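Local coordinates for protein papain-like cysteine protease (Porcine reproductive and respiratory syndrome virus, PDB 3MTV) that is the nsp1beta part of the viral polyprotein, probably acts as a papain-like cysteine protease and has been described as a metal-dependent nuclease, at residues Cys90-Leu94 with His159-Glu165. Residues are numbered along the deposited sequence; the frame is centred on the assembly and turned at random.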
loop_
_atom_site.group_PDB
_atom_site.type_symbol
_atom_site.label_atom_id
_atom_site.label_comp_id
_atom_site.label_asym_id
_atom_site.label_seq_id
_atom_site.Cartn_x
_atom_site.Cartn_y
_atom_site.Cartn_z
ATOM N N CYS A 90 -24.074 -7.769 -13.798
ATOM C CA CYS A 90 -23.969 -9.201 -13.885
ATOM C C CYS A 90 -24.955 -9.765 -12.900
ATOM O O CYS A 90 -25.018 -10.933 -12.763
ATOM C CB CYS A 90 -22.574 -9.616 -13.485
ATOM S SG CYS A 90 -22.082 -8.980 -11.732
ATOM N N TRP A 91 -25.701 -8.939 -12.182
ATOM C CA TRP A 91 -26.508 -9.450 -11.089
ATOM C C TRP A 91 -27.893 -9.841 -11.524
ATOM O O TRP A 91 -28.563 -10.631 -10.885
ATOM C CB TRP A 91 -26.678 -8.446 -10.007
ATOM C CG TRP A 91 -27.032 -7.108 -10.403
ATOM C CD1 TRP A 91 -26.204 -6.123 -10.739
ATOM C CD2 TRP A 91 -28.337 -6.588 -10.515
ATOM N NE1 TRP A 91 -26.905 -4.952 -11.055
ATOM C CE2 TRP A 91 -28.229 -5.247 -10.955
ATOM C CE3 TRP A 91 -29.609 -7.120 -10.298
ATOM C CZ2 TRP A 91 -29.370 -4.424 -11.198
ATOM C CZ3 TRP A 91 -30.763 -6.252 -10.440
ATOM C CH2 TRP A 91 -30.620 -4.941 -10.935
ATOM N N TRP A 92 -28.289 -9.289 -12.648
ATOM C CA TRP A 92 -29.471 -9.734 -13.318
ATOM C C TRP A 92 -29.625 -11.187 -13.353
ATOM O O TRP A 92 -30.714 -11.648 -13.106
ATOM C CB TRP A 92 -29.420 -9.279 -14.733
ATOM C CG TRP A 92 -29.321 -7.769 -14.931
ATOM C CD1 TRP A 92 -29.199 -6.767 -13.959
ATOM C CD2 TRP A 92 -29.329 -7.101 -16.182
ATOM N NE1 TRP A 92 -29.110 -5.499 -14.590
ATOM C CE2 TRP A 92 -29.210 -5.698 -15.938
ATOM C CE3 TRP A 92 -29.432 -7.553 -17.491
ATOM C CZ2 TRP A 92 -29.233 -4.802 -16.920
ATOM C CZ3 TRP A 92 -29.402 -6.662 -18.483
ATOM C CH2 TRP A 92 -29.282 -5.290 -18.208
ATOM N N ARG A 93 -28.565 -11.925 -13.667
ATOM C CA ARG A 93 -28.706 -13.380 -13.787
ATOM C C ARG A 93 -29.545 -13.871 -12.621
ATOM O O ARG A 93 -30.499 -14.593 -12.726
ATOM C CB ARG A 93 -27.337 -14.079 -13.786
ATOM C CG ARG A 93 -26.529 -13.841 -15.093
ATOM C CD ARG A 93 -26.080 -15.161 -15.854
ATOM N NE ARG A 93 -25.166 -14.821 -16.922
ATOM C CZ ARG A 93 -24.007 -14.164 -16.771
ATOM N NH1 ARG A 93 -23.530 -13.798 -15.584
ATOM N NH2 ARG A 93 -23.296 -13.861 -17.848
ATOM N N LEU A 94 -29.204 -13.420 -11.454
ATOM C CA LEU A 94 -29.974 -13.800 -10.268
ATOM C C LEU A 94 -31.522 -13.761 -10.325
ATOM O O LEU A 94 -32.186 -14.441 -9.597
ATOM C CB LEU A 94 -29.520 -12.816 -9.253
ATOM C CG LEU A 94 -28.439 -13.353 -8.345
ATOM C CD1 LEU A 94 -27.402 -14.312 -9.003
ATOM C CD2 LEU A 94 -27.797 -12.274 -7.523
ATOM N N HIS A 159 -18.380 -9.745 -8.260
ATOM C CA HIS A 159 -18.879 -10.107 -9.514
ATOM C C HIS A 159 -19.438 -11.523 -9.483
ATOM O O HIS A 159 -18.979 -12.395 -8.765
ATOM C CB HIS A 159 -17.788 -9.935 -10.498
ATOM C CG HIS A 159 -18.235 -10.063 -11.903
ATOM N ND1 HIS A 159 -18.007 -11.199 -12.640
ATOM C CD2 HIS A 159 -18.860 -9.185 -12.716
ATOM C CE1 HIS A 159 -18.517 -11.024 -13.851
ATOM N NE2 HIS A 159 -19.022 -9.806 -13.924
ATOM N N LEU A 160 -20.463 -11.793 -10.253
ATOM C CA LEU A 160 -20.656 -13.195 -10.411
ATOM C C LEU A 160 -20.852 -13.609 -11.891
ATOM O O LEU A 160 -21.022 -12.776 -12.788
ATOM C CB LEU A 160 -21.741 -13.661 -9.482
ATOM C CG LEU A 160 -22.857 -12.709 -9.912
ATOM C CD1 LEU A 160 -23.581 -13.374 -11.060
ATOM C CD2 LEU A 160 -23.871 -12.427 -8.852
ATOM N N LYS A 161 -20.789 -14.909 -12.128
ATOM C CA LYS A 161 -20.717 -15.421 -13.457
ATOM C C LYS A 161 -21.040 -16.868 -13.230
ATOM O O LYS A 161 -20.977 -17.342 -12.070
ATOM C CB LYS A 161 -19.305 -15.230 -14.011
ATOM C CG LYS A 161 -18.268 -16.297 -13.610
ATOM C CD LYS A 161 -16.891 -16.086 -14.345
ATOM C CE LYS A 161 -15.968 -17.382 -14.433
ATOM N NZ LYS A 161 -16.132 -18.513 -13.419
ATOM N N LEU A 162 -21.395 -17.573 -14.299
ATOM C CA LEU A 162 -21.671 -18.975 -14.123
ATOM C C LEU A 162 -20.390 -19.743 -14.153
ATOM O O LEU A 162 -19.402 -19.306 -14.787
ATOM C CB LEU A 162 -22.500 -19.495 -15.245
ATOM C CG LEU A 162 -23.658 -18.647 -15.646
ATOM C CD1 LEU A 162 -23.822 -18.691 -17.139
ATOM C CD2 LEU A 162 -24.766 -19.298 -14.932
ATOM N N VAL A 163 -20.468 -20.934 -13.545
ATOM C CA VAL A 163 -19.317 -21.813 -13.258
ATOM C C VAL A 163 -18.501 -22.078 -14.505
ATOM O O VAL A 163 -17.261 -22.080 -14.496
ATOM C CB VAL A 163 -19.740 -23.150 -12.553
ATOM C CG1 VAL A 163 -19.525 -23.031 -11.116
ATOM C CG2 VAL A 163 -21.247 -23.547 -12.845
ATOM N N GLU A 164 -19.222 -22.182 -15.594
ATOM C CA GLU A 164 -18.650 -22.548 -16.859
ATOM C C GLU A 164 -18.198 -21.400 -17.741
ATOM O O GLU A 164 -17.450 -21.613 -18.700
ATOM C CB GLU A 164 -19.706 -23.328 -17.573
ATOM C CG GLU A 164 -20.961 -23.324 -16.751
ATOM C CD GLU A 164 -22.188 -22.951 -17.590
ATOM O OE1 GLU A 164 -22.128 -23.104 -18.841
ATOM O OE2 GLU A 164 -23.204 -22.504 -16.987
ATOM N N GLU A 165 -18.627 -20.185 -17.458
ATOM C CA GLU A 165 -18.002 -19.076 -18.186
ATOM C C GLU A 165 -16.580 -18.872 -17.730
ATOM O O GLU A 165 -16.120 -19.423 -16.728
ATOM C CB GLU A 165 -18.769 -17.767 -18.041
ATOM C CG GLU A 165 -20.184 -17.932 -18.441
ATOM C CD GLU A 165 -21.107 -16.851 -17.928
ATOM O OE1 GLU A 165 -21.323 -16.711 -16.673
ATOM O OE2 GLU A 165 -21.645 -16.164 -18.822
#
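Cys90 and His159 form the sulfur-aromatic part of this contact: SG of Cys90 lies 4.0 Å from the centroid of the His159 ring, 40° off its normal, an oblique approach whose detail is doubtful because the sulfur is not securely placed. With CG anti to the backbone N (chi1 -170°), the His159 ring is carried toward the cysteine. Phe171 meets the same ring obliquely.

Apolar packing continues one residue along the strand. CD2 of Leu160 comes within 4.0 Å of CD1 of Leu94, the two side chains crossing obliquely. Apart from this pair, CD1 of Leu160 faces the carbonyl O of Cys90. The pairing of Cys90, in the loop that leads to helix 100-112, with His159 on an edge strand of the antiparallel sheet matches the catalytic dyad of papain-like proteases, with the cleft running between the helical and sheet parts of the domain; Cys90 and His159 are probably the catalytic cysteine and histidine.

Charge closes the far end. NH2 of Arg93 and OE2 of Glu165 form a salt bridge of 3.0 Å, but the guanidinium and carboxylate planes stand 79° apart and no N-H points at the oxygen. OE1 of Glu165 stands over one guanidinium face, toward its rim; Leu162 to Glu165 make a type I turn.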